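Local coordinates for STING-associated CdnE c-di-GMP synthase (Flavobacteriaceae, PDB 6WT8), which synthesises the cyclic dinucleotide c-di-GMP, probably as the messenger that activates a partner bacterial STING protein in CBASS anti-phage defence, at residues Asn255-Leu260 and Phe279-Ile284; Thr97-Glu102 and Ile263-Pro268; Glu53-Val58 and Leu299-Ile304. All blocks are in the same frame, centred on the assembly; numbering follows the deposited sequence.

How the interactions relate
Interactions 1 and 3 are buried helix-helix contacts, whereas interaction 2 is partly buried, with an aromatic side chain at the protein surface. Helix 253-266 supplies one segment to interactions 1 and 2, meeting helix 278-287 in the first and the catalytic-core loop 97-102 in the second. Interaction 3 bridges two other helices, 46-56 and 300-314, that both pack on the same central helix through F259. No hydrogen bond crosses any of the three. Interaction 1 mixes branched aliphatics with an amide oxygen, interaction 2 sets methyls against a tyrosine, and interaction 3 relies on a single selenomethionine methyl. V58 of interaction 3 also packs on I99 and L100 of interaction 2.

Interaction 1 of 3, residues Asn255-Leu260 and Phe279-Ile284; sequences NMIRFL and FHINAI
I281 and L260 make the buried, apolar side of this contact. The CG2 methyl of I281 lies 3.9 Å from CB of L260. It is equally 3.9 Å from the carbonyl O of I257, so one methyl sits against both a side-chain root and the neighbouring turn's backbone. With chi1 of I281 at -74°, this methyl stands anti to the backbone N while CG1 flanks that N. The CD1 end of I281 passes 4.2 Å from O of L260. The two side chains meet at a slant. A looser touch joins the two isoleucines, CG2 of I257 lying 4.3 Å from CG2 of I281.

Both segments belong to the helical half of the CD-NTase architecture, where helix 253-266 runs through the interior. Its axis here passes 9.4 Å from that of helix 278-287, the N-to-C directions differing by 140°, a splayed antiparallel pair. L305 of helix 300-314 also touches L260.

The other side is more polar, and its N282 is partly exposed to solvent, yet it makes the shortest approach between the segments. N282 starts out facing away from helix 253-266, but its amide bends back to bring OD1 to 3.4 Å from CG2 of I257, the side chains crossing nearly perpendicularly. CD1 of I257 stays 3.9 Å from OD1 of N282. No hydrogen bond joins the two segments. On the far face of the inner helix, R258 donates NE to the backbone O of M55 and NH1 to that of N96, whereas its bond from NH2 to OD1 of N255 is weak.

Interaction 2 of 3, residues Thr97-Glu102 and Ile263-Pro268; sequences THILKE and IKYDCP
Y265 meets I99 at its root and L100 on its ring, joining the last turn of helix 253-266 to an irregular loop of the nucleotidyltransferase core. In chain order the loop falls between strands 85-90 and 106-112, after the Gly-Ser motif and before the Asp-Val-Asp motif expected of this fold. The contact thus spans the catalytic core and the helical half of the enzyme.

The root of the tyrosine already faces the loop, and its CB touches CD1 of I99 at 4.1 Å; the isoleucine side chain comes at it on a slant. A chi1 of -166°, with the ring carbon CG swung anti to the main-chain nitrogen, places the ring beyond this point. There CD2 of L100 lies 4.1 Å from CE2 of Y265, and this pair crosses at about a right angle. Both methyls approach the ring obliquely. For I99, chi1 of 60° wedges CG1 between its own N and carbonyl carbon, a crowded rotamer, and the extended chi2 carries CD1 on to the tyrosine.

Little surface is buried, 121 Å² in all, and Y265 is largely exposed, whereas I99 is buried. R15 of helix 5-16 also touches both L100 and Y265, and its guanidinium forms a salt bridge with D266. Alongside, I99 packs on K261 and N262, one turn earlier in the helix, and the carbonyl of T97 accepts a hydrogen bond from K261.

Farther along the loop, K101 and E102 form a salt bridge: NZ of K101 lies 2.8 Å from OE2 of E102, on the syn side but 31° out of the carboxylate plane.

Interaction 3 of 3, residues Glu53-Val58 and Leu299-Ile304; sequences ESMKGV and LDLVSI
M55, present as selenomethionine, overlaps the flank of L301 with its terminal methyl: CE rests 4.1 Å from CB of L301. The same CE of M55 is 4.5 Å from CG2 of V302, so it lies against two successive residues at the start of helix 300-314. Beyond CG the M55 chain is fully extended, with chi3 at 176°. This stretched shape carries the methyl across the separation between the backbones, whose nearest CA atoms, those of M55 and L299, are 10.2 Å apart. M55 and L301 meet obliquely, and both begin by pointing at the opposite segment.

The contact ties helix 46-56, from the N-terminal part of the chain, to a helix more than 240 residues later, within the helical half of the CD-NTase fold. F259 of helix 253-266 touches both M55 and V302 and so completes the apolar cluster, while I353 and I354 of helix 336-360 pack on V302. M55 is further flanked by M26 and by N255 of helix 253-266.

Between the two segments 111 Å² is buried, and M55 alone accounts for more than half of it. All three touching residues are buried, and no hydrogen bond joins the segments. One residue before M55, the carbonyl of S54 accepts a hydrogen bond from ND2 of N262.

Interaction 1 of 3, residues Asn255-Leu260 and Phe279-Ile284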
loop_
_atom_site.group_PDB
_atom_site.type_symbol
_atom_site.label_atom_id
_atom_site.label_comp_id
_atom_site.label_asym_id
_atom_site.label_seq_id
_atom_site.Cartn_x
_atom_site.Cartn_y
_atom_site.Cartn_z
ATOM N N ASN A 255 9.736 -5.800 -5.425
ATOM C CA ASN A 255 10.973 -6.196 -4.764
ATOM C C ASN A 255 11.713 -4.973 -4.229
ATOM O O ASN A 255 12.228 -4.993 -3.095
ATOM C CB ASN A 255 11.863 -6.971 -5.746
ATOM C CG ASN A 255 11.250 -8.295 -6.151
ATOM O OD1 ASN A 255 10.537 -8.941 -5.364
ATOM N ND2 ASN A 255 11.599 -8.758 -7.354
HETATM N N MSE A 256 11.699 -3.860 -4.986
HETATM C CA MSE A 256 12.364 -2.620 -4.506
HETATM C C MSE A 256 11.617 -2.058 -3.300
HETATM O O MSE A 256 12.255 -1.600 -2.317
HETATM C CB MSE A 256 12.468 -1.533 -5.591
HETATM C CG MSE A 256 13.452 -1.995 -6.627
HETATM SE SE MSE A 256 13.928 -0.501 -7.898
HETATM C CE MSE A 256 12.076 0.187 -8.281
ATOM N N ILE A 257 10.280 -2.091 -3.334
ATOM C CA ILE A 257 9.520 -1.534 -2.208
ATOM C C ILE A 257 9.824 -2.316 -0.932
ATOM O O ILE A 257 10.074 -1.735 0.153
ATOM C CB ILE A 257 8.030 -1.580 -2.548
ATOM C CG1 ILE A 257 7.748 -0.471 -3.576
ATOM C CG2 ILE A 257 7.155 -1.334 -1.255
ATOM C CD1 ILE A 257 6.351 -0.527 -4.202
ATOM N N ARG A 258 9.730 -3.662 -1.022
ATOM C CA ARG A 258 9.944 -4.481 0.177
ATOM C C ARG A 258 11.371 -4.327 0.678
ATOM O O ARG A 258 11.603 -4.324 1.885
ATOM C CB ARG A 258 9.601 -5.947 -0.141
ATOM C CG ARG A 258 8.084 -6.106 -0.380
ATOM C CD ARG A 258 7.660 -7.586 -0.459
ATOM N NE ARG A 258 8.260 -8.155 -1.648
ATOM C CZ ARG A 258 7.635 -8.534 -2.771
ATOM N NH1 ARG A 258 6.304 -8.547 -3.001
ATOM N NH2 ARG A 258 8.388 -8.972 -3.742
ATOM N N PHE A 259 12.345 -4.256 -0.243
ATOM C CA PHE A 259 13.736 -4.043 0.168
ATOM C C PHE A 259 13.876 -2.762 0.954
ATOM O O PHE A 259 14.434 -2.769 2.047
ATOM C CB PHE A 259 14.617 -4.006 -1.084
ATOM C CG PHE A 259 16.068 -3.741 -0.825
ATOM C CD1 PHE A 259 16.831 -4.638 -0.149
ATOM C CD2 PHE A 259 16.662 -2.657 -1.365
ATOM C CE1 PHE A 259 18.211 -4.396 0.089
ATOM C CE2 PHE A 259 18.019 -2.412 -1.148
ATOM C CZ PHE A 259 18.795 -3.310 -0.450
ATOM N N LEU A 260 13.360 -1.639 0.425
ATOM C CA LEU A 260 13.559 -0.376 1.164
ATOM C C LEU A 260 12.838 -0.403 2.513
ATOM O O LEU A 260 13.324 0.155 3.505
ATOM C CB LEU A 260 13.068 0.828 0.339
ATOM C CG LEU A 260 13.921 1.440 -0.745
ATOM C CD1 LEU A 260 13.296 2.853 -1.039
ATOM C CD2 LEU A 260 15.388 1.580 -0.312
ATOM N N PHE A 279 3.695 4.641 2.631
ATOM C CA PHE A 279 3.139 5.491 1.576
ATOM C C PHE A 279 4.256 6.189 0.797
ATOM O O PHE A 279 4.210 6.264 -0.448
ATOM C CB PHE A 279 2.184 6.467 2.333
ATOM C CG PHE A 279 1.642 7.627 1.559
ATOM C CD1 PHE A 279 0.331 7.529 1.029
ATOM C CD2 PHE A 279 2.350 8.788 1.396
ATOM C CE1 PHE A 279 -0.241 8.584 0.319
ATOM C CE2 PHE A 279 1.785 9.873 0.733
ATOM C CZ PHE A 279 0.498 9.764 0.174
ATOM N N HIS A 280 5.252 6.716 1.519
ATOM C CA HIS A 280 6.319 7.460 0.859
ATOM C C HIS A 280 7.257 6.531 0.146
ATOM O O HIS A 280 7.750 6.876 -0.943
ATOM C CB HIS A 280 7.110 8.300 1.870
ATOM C CG HIS A 280 6.237 9.168 2.691
ATOM N ND1 HIS A 280 5.718 8.744 3.898
ATOM C CD2 HIS A 280 5.737 10.424 2.478
ATOM C CE1 HIS A 280 4.964 9.715 4.403
ATOM N NE2 HIS A 280 4.993 10.755 3.580
ATOM N N ILE A 281 7.567 5.365 0.736
ATOM C CA ILE A 281 8.433 4.398 0.056
ATOM C C ILE A 281 7.775 3.921 -1.227
ATOM O O ILE A 281 8.428 3.840 -2.288
ATOM C CB ILE A 281 8.744 3.211 0.998
ATOM C CG1 ILE A 281 9.731 3.708 2.034
ATOM C CG2 ILE A 281 9.402 2.065 0.197
ATOM C CD1 ILE A 281 10.014 2.705 3.157
ATOM N N ASN A 282 6.467 3.653 -1.164
ATOM C CA ASN A 282 5.749 3.240 -2.375
ATOM C C ASN A 282 5.918 4.296 -3.451
ATOM O O ASN A 282 6.183 3.981 -4.612
ATOM C CB ASN A 282 4.254 3.080 -2.103
ATOM C CG ASN A 282 3.898 1.897 -1.223
ATOM O OD1 ASN A 282 4.682 0.976 -1.041
ATOM N ND2 ASN A 282 2.671 1.938 -0.649
ATOM N N ALA A 283 5.680 5.566 -3.084
ATOM C CA ALA A 283 5.729 6.665 -4.058
ATOM C C ALA A 283 7.131 6.864 -4.636
ATOM O O ALA A 283 7.285 7.101 -5.840
ATOM C CB ALA A 283 5.243 7.970 -3.387
ATOM N N ILE A 284 8.167 6.753 -3.800
ATOM C CA ILE A 284 9.535 6.944 -4.302
ATOM C C ILE A 284 9.837 5.853 -5.327
ATOM O O ILE A 284 10.428 6.101 -6.404
ATOM C CB ILE A 284 10.531 6.916 -3.132
ATOM C CG1 ILE A 284 10.335 8.195 -2.301
ATOM C CG2 ILE A 284 11.987 6.709 -3.655
ATOM C CD1 ILE A 284 11.054 8.134 -0.889
#

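Interaction 2 of 3, residues Thr97-Glu102 and Ile263-Pro268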
loop_
_atom_site.group_PDB
_atom_site.type_symbol
_atom_site.label_atom_id
_atom_site.label_comp_id
_atom_site.label_asym_id
_atom_site.label_seq_id
_atom_site.Cartn_x
_atom_site.Cartn_y
_atom_site.Cartn_z
ATOM N N THR A 97 3.113 -6.086 -0.492
ATOM C CA THR A 97 4.310 -5.303 -0.208
ATOM C C THR A 97 4.528 -5.136 1.281
ATOM O O THR A 97 5.377 -4.345 1.694
ATOM C CB THR A 97 4.270 -3.947 -0.910
ATOM O OG1 THR A 97 3.036 -3.289 -0.580
ATOM C CG2 THR A 97 4.395 -4.184 -2.434
ATOM N N HIS A 98 3.785 -5.875 2.101
ATOM C CA HIS A 98 4.090 -5.888 3.519
ATOM C C HIS A 98 5.376 -6.676 3.778
ATOM O O HIS A 98 5.801 -7.511 2.985
ATOM C CB HIS A 98 2.925 -6.496 4.323
ATOM C CG HIS A 98 2.558 -7.896 3.910
ATOM N ND1 HIS A 98 2.240 -8.220 2.621
ATOM C CD2 HIS A 98 2.385 -9.030 4.643
ATOM C CE1 HIS A 98 1.936 -9.507 2.547
ATOM N NE2 HIS A 98 1.974 -10.008 3.766
ATOM N N ILE A 99 6.003 -6.420 4.938
ATOM C CA ILE A 99 7.231 -7.119 5.312
ATOM C C ILE A 99 7.130 -7.792 6.674
ATOM O O ILE A 99 8.126 -8.391 7.140
ATOM C CB ILE A 99 8.472 -6.194 5.280
ATOM C CG1 ILE A 99 8.308 -5.046 6.232
ATOM C CG2 ILE A 99 8.692 -5.669 3.851
ATOM C CD1 ILE A 99 9.689 -4.438 6.716
ATOM N N LEU A 100 5.963 -7.742 7.319
ATOM C CA LEU A 100 5.769 -8.467 8.580
ATOM C C LEU A 100 4.700 -9.534 8.404
ATOM O O LEU A 100 3.605 -9.235 7.912
ATOM C CB LEU A 100 5.352 -7.530 9.731
ATOM C CG LEU A 100 6.170 -6.262 9.945
ATOM C CD1 LEU A 100 5.619 -5.405 11.107
ATOM C CD2 LEU A 100 7.616 -6.594 10.163
ATOM N N LYS A 101 4.990 -10.760 8.880
ATOM C CA LYS A 101 4.000 -11.822 8.754
ATOM C C LYS A 101 2.707 -11.496 9.496
ATOM O O LYS A 101 1.692 -12.091 9.156
ATOM C CB LYS A 101 4.574 -13.149 9.299
ATOM C CG LYS A 101 5.013 -13.101 10.777
ATOM C CD LYS A 101 5.886 -14.343 11.136
ATOM C CE LYS A 101 6.147 -14.349 12.655
ATOM N NZ LYS A 101 7.004 -13.254 13.137
ATOM N N GLU A 102 2.746 -10.601 10.494
ATOM C CA GLU A 102 1.532 -10.235 11.232
ATOM C C GLU A 102 0.691 -9.167 10.549
ATOM O O GLU A 102 -0.405 -8.860 11.034
ATOM C CB GLU A 102 1.882 -9.740 12.645
ATOM C CG GLU A 102 2.671 -10.741 13.495
ATOM C CD GLU A 102 4.191 -10.731 13.279
ATOM O OE1 GLU A 102 4.740 -9.862 12.535
ATOM O OE2 GLU A 102 4.838 -11.620 13.922
ATOM N N ILE A 263 15.124 -2.278 4.833
ATOM C CA ILE A 263 16.276 -1.449 5.224
ATOM C C ILE A 263 15.842 -0.417 6.254
ATOM O O ILE A 263 16.523 -0.198 7.257
ATOM C CB ILE A 263 16.893 -0.751 3.999
ATOM C CG1 ILE A 263 17.454 -1.758 3.003
ATOM C CG2 ILE A 263 17.970 0.280 4.388
ATOM C CD1 ILE A 263 18.269 -2.831 3.555
ATOM N N LYS A 264 14.691 0.232 6.025
ATOM C CA LYS A 264 14.254 1.235 7.002
ATOM C C LYS A 264 14.003 0.605 8.380
ATOM O O LYS A 264 14.356 1.176 9.449
ATOM C CB LYS A 264 12.979 1.934 6.493
ATOM C CG LYS A 264 12.710 3.204 7.327
ATOM C CD LYS A 264 11.611 4.078 6.651
ATOM C CE LYS A 264 10.228 3.429 6.773
ATOM N NZ LYS A 264 9.567 3.727 8.118
ATOM N N TYR A 265 13.392 -0.575 8.382
ATOM C CA TYR A 265 13.002 -1.241 9.610
ATOM C C TYR A 265 14.223 -1.576 10.451
ATOM O O TYR A 265 14.221 -1.343 11.655
ATOM C CB TYR A 265 12.179 -2.496 9.262
ATOM C CG TYR A 265 11.441 -3.081 10.452
ATOM C CD1 TYR A 265 12.062 -3.964 11.341
ATOM C CD2 TYR A 265 10.105 -2.749 10.663
ATOM C CE1 TYR A 265 11.345 -4.480 12.423
ATOM C CE2 TYR A 265 9.372 -3.290 11.747
ATOM C CZ TYR A 265 10.016 -4.142 12.594
ATOM O OH TYR A 265 9.314 -4.641 13.689
ATOM N N ASP A 266 15.307 -2.012 9.798
ATOM C CA ASP A 266 16.528 -2.442 10.482
ATOM C C ASP A 266 17.508 -1.306 10.708
ATOM O O ASP A 266 18.526 -1.500 11.386
ATOM C CB ASP A 266 17.183 -3.560 9.652
ATOM C CG ASP A 266 16.450 -4.909 9.798
ATOM O OD1 ASP A 266 15.874 -5.122 10.845
ATOM O OD2 ASP A 266 16.484 -5.680 8.815
ATOM N N CYS A 267 17.218 -0.118 10.214
ATOM C CA CYS A 267 18.140 1.005 10.409
ATOM C C CYS A 267 17.980 1.627 11.800
ATOM O O CYS A 267 16.905 2.158 12.120
ATOM C CB CYS A 267 17.875 2.060 9.345
ATOM S SG CYS A 267 18.998 3.482 9.496
ATOM N N PRO A 268 19.013 1.628 12.638
ATOM C CA PRO A 268 18.830 2.114 14.005
ATOM C C PRO A 268 18.699 3.624 14.104
ATOM O O PRO A 268 18.254 4.133 15.149
ATOM C CB PRO A 268 20.078 1.594 14.723
ATOM C CG PRO A 268 21.119 1.514 13.618
ATOM C CD PRO A 268 20.341 1.065 12.384
#

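Interaction 3 of 3, residues Glu53-Val58 and Leu299-Ile304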
loop_
_atom_site.group_PDB
_atom_site.type_symbol
_atom_site.label_atom_id
_atom_site.label_comp_id
_atom_site.label_asym_id
_atom_site.label_seq_id
_atom_site.Cartn_x
_atom_site.Cartn_y
_atom_site.Cartn_z
ATOM N N GLU A 53 16.269 -11.900 0.574
ATOM C CA GLU A 53 15.175 -12.191 1.486
ATOM C C GLU A 53 14.431 -10.918 1.850
ATOM O O GLU A 53 13.214 -10.963 2.084
ATOM C CB GLU A 53 15.740 -12.943 2.695
ATOM C CG GLU A 53 16.257 -14.314 2.155
ATOM C CD GLU A 53 16.609 -15.335 3.213
ATOM O OE1 GLU A 53 16.461 -15.019 4.412
ATOM O OE2 GLU A 53 17.064 -16.463 2.820
ATOM N N SER A 54 15.132 -9.778 1.819
ATOM C CA SER A 54 14.469 -8.494 2.024
ATOM C C SER A 54 13.571 -8.127 0.840
ATOM O O SER A 54 12.538 -7.477 1.027
ATOM C CB SER A 54 15.493 -7.388 2.217
ATOM O OG SER A 54 16.145 -7.510 3.469
HETATM N N MSE A 55 13.944 -8.511 -0.369
HETATM C CA MSE A 55 13.166 -8.246 -1.569
HETATM C C MSE A 55 11.964 -9.175 -1.657
HETATM O O MSE A 55 10.921 -8.758 -2.152
HETATM C CB MSE A 55 14.026 -8.390 -2.835
HETATM C CG MSE A 55 14.916 -7.185 -2.992
HETATM SE SE MSE A 55 15.884 -7.392 -4.692
HETATM C CE MSE A 55 16.705 -5.761 -4.573
ATOM N N LYS A 56 12.091 -10.434 -1.242
ATOM C CA LYS A 56 11.015 -11.394 -1.521
ATOM C C LYS A 56 9.814 -11.268 -0.589
ATOM O O LYS A 56 8.708 -11.700 -0.967
ATOM C CB LYS A 56 11.563 -12.818 -1.457
ATOM C CG LYS A 56 12.444 -13.104 -2.640
ATOM C CD LYS A 56 13.127 -14.464 -2.465
ATOM C CE LYS A 56 14.106 -14.631 -3.587
ATOM N NZ LYS A 56 14.955 -15.867 -3.424
ATOM N N GLY A 57 9.975 -10.697 0.609
ATOM C CA GLY A 57 8.838 -10.474 1.493
ATOM C C GLY A 57 8.365 -11.708 2.264
ATOM O O GLY A 57 9.127 -12.631 2.606
ATOM N N VAL A 58 7.075 -11.691 2.600
ATOM C CA VAL A 58 6.473 -12.603 3.567
ATOM C C VAL A 58 6.064 -13.908 2.894
ATOM O O VAL A 58 5.557 -13.922 1.756
ATOM C CB VAL A 58 5.261 -11.874 4.209
ATOM C CG1 VAL A 58 4.404 -12.781 5.054
ATOM C CG2 VAL A 58 5.774 -10.658 5.067
ATOM N N LEU A 299 20.564 -7.543 -7.917
ATOM C CA LEU A 299 21.610 -6.837 -7.158
ATOM C C LEU A 299 21.808 -5.438 -7.715
ATOM O O LEU A 299 22.139 -4.519 -6.968
ATOM C CB LEU A 299 22.943 -7.612 -7.186
ATOM C CG LEU A 299 22.932 -8.940 -6.371
ATOM C CD1 LEU A 299 24.210 -9.667 -6.604
ATOM C CD2 LEU A 299 22.766 -8.695 -4.867
ATOM N N ASP A 300 21.641 -5.268 -9.029
ATOM C CA ASP A 300 21.841 -3.949 -9.607
ATOM C C ASP A 300 20.713 -2.998 -9.233
ATOM O O ASP A 300 20.897 -1.782 -9.366
ATOM C CB ASP A 300 21.967 -4.056 -11.137
ATOM C CG ASP A 300 23.257 -4.788 -11.572
ATOM O OD1 ASP A 300 24.178 -4.940 -10.758
ATOM O OD2 ASP A 300 23.377 -5.227 -12.742
ATOM N N LEU A 301 19.568 -3.503 -8.740
ATOM C CA LEU A 301 18.524 -2.611 -8.255
ATOM C C LEU A 301 18.959 -1.828 -7.041
ATOM O O LEU A 301 18.375 -0.756 -6.765
ATOM C CB LEU A 301 17.247 -3.382 -7.898
ATOM C CG LEU A 301 16.630 -4.131 -9.069
ATOM C CD1 LEU A 301 15.432 -4.971 -8.588
ATOM C CD2 LEU A 301 16.198 -3.191 -10.196
ATOM N N VAL A 302 19.926 -2.345 -6.258
ATOM C CA VAL A 302 20.354 -1.604 -5.071
ATOM C C VAL A 302 20.986 -0.300 -5.504
ATOM O O VAL A 302 20.748 0.741 -4.895
ATOM C CB VAL A 302 21.322 -2.436 -4.223
ATOM C CG1 VAL A 302 21.719 -1.674 -2.931
ATOM C CG2 VAL A 302 20.670 -3.767 -3.873
ATOM N N SER A 303 21.805 -0.349 -6.567
ATOM C CA SER A 303 22.394 0.859 -7.134
ATOM C C SER A 303 21.330 1.821 -7.696
ATOM O O SER A 303 21.444 3.033 -7.519
ATOM C CB SER A 303 23.347 0.449 -8.230
ATOM O OG SER A 303 23.933 1.587 -8.859
ATOM N N ILE A 304 20.301 1.302 -8.372
ATOM C CA ILE A 304 19.217 2.176 -8.871
ATOM C C ILE A 304 18.580 2.946 -7.726
ATOM O O ILE A 304 18.335 4.155 -7.803
ATOM C CB ILE A 304 18.159 1.333 -9.602
ATOM C CG1 ILE A 304 18.694 0.843 -10.910
ATOM C CG2 ILE A 304 16.807 2.117 -9.812
ATOM C CD1 ILE A 304 19.006 1.898 -11.939
#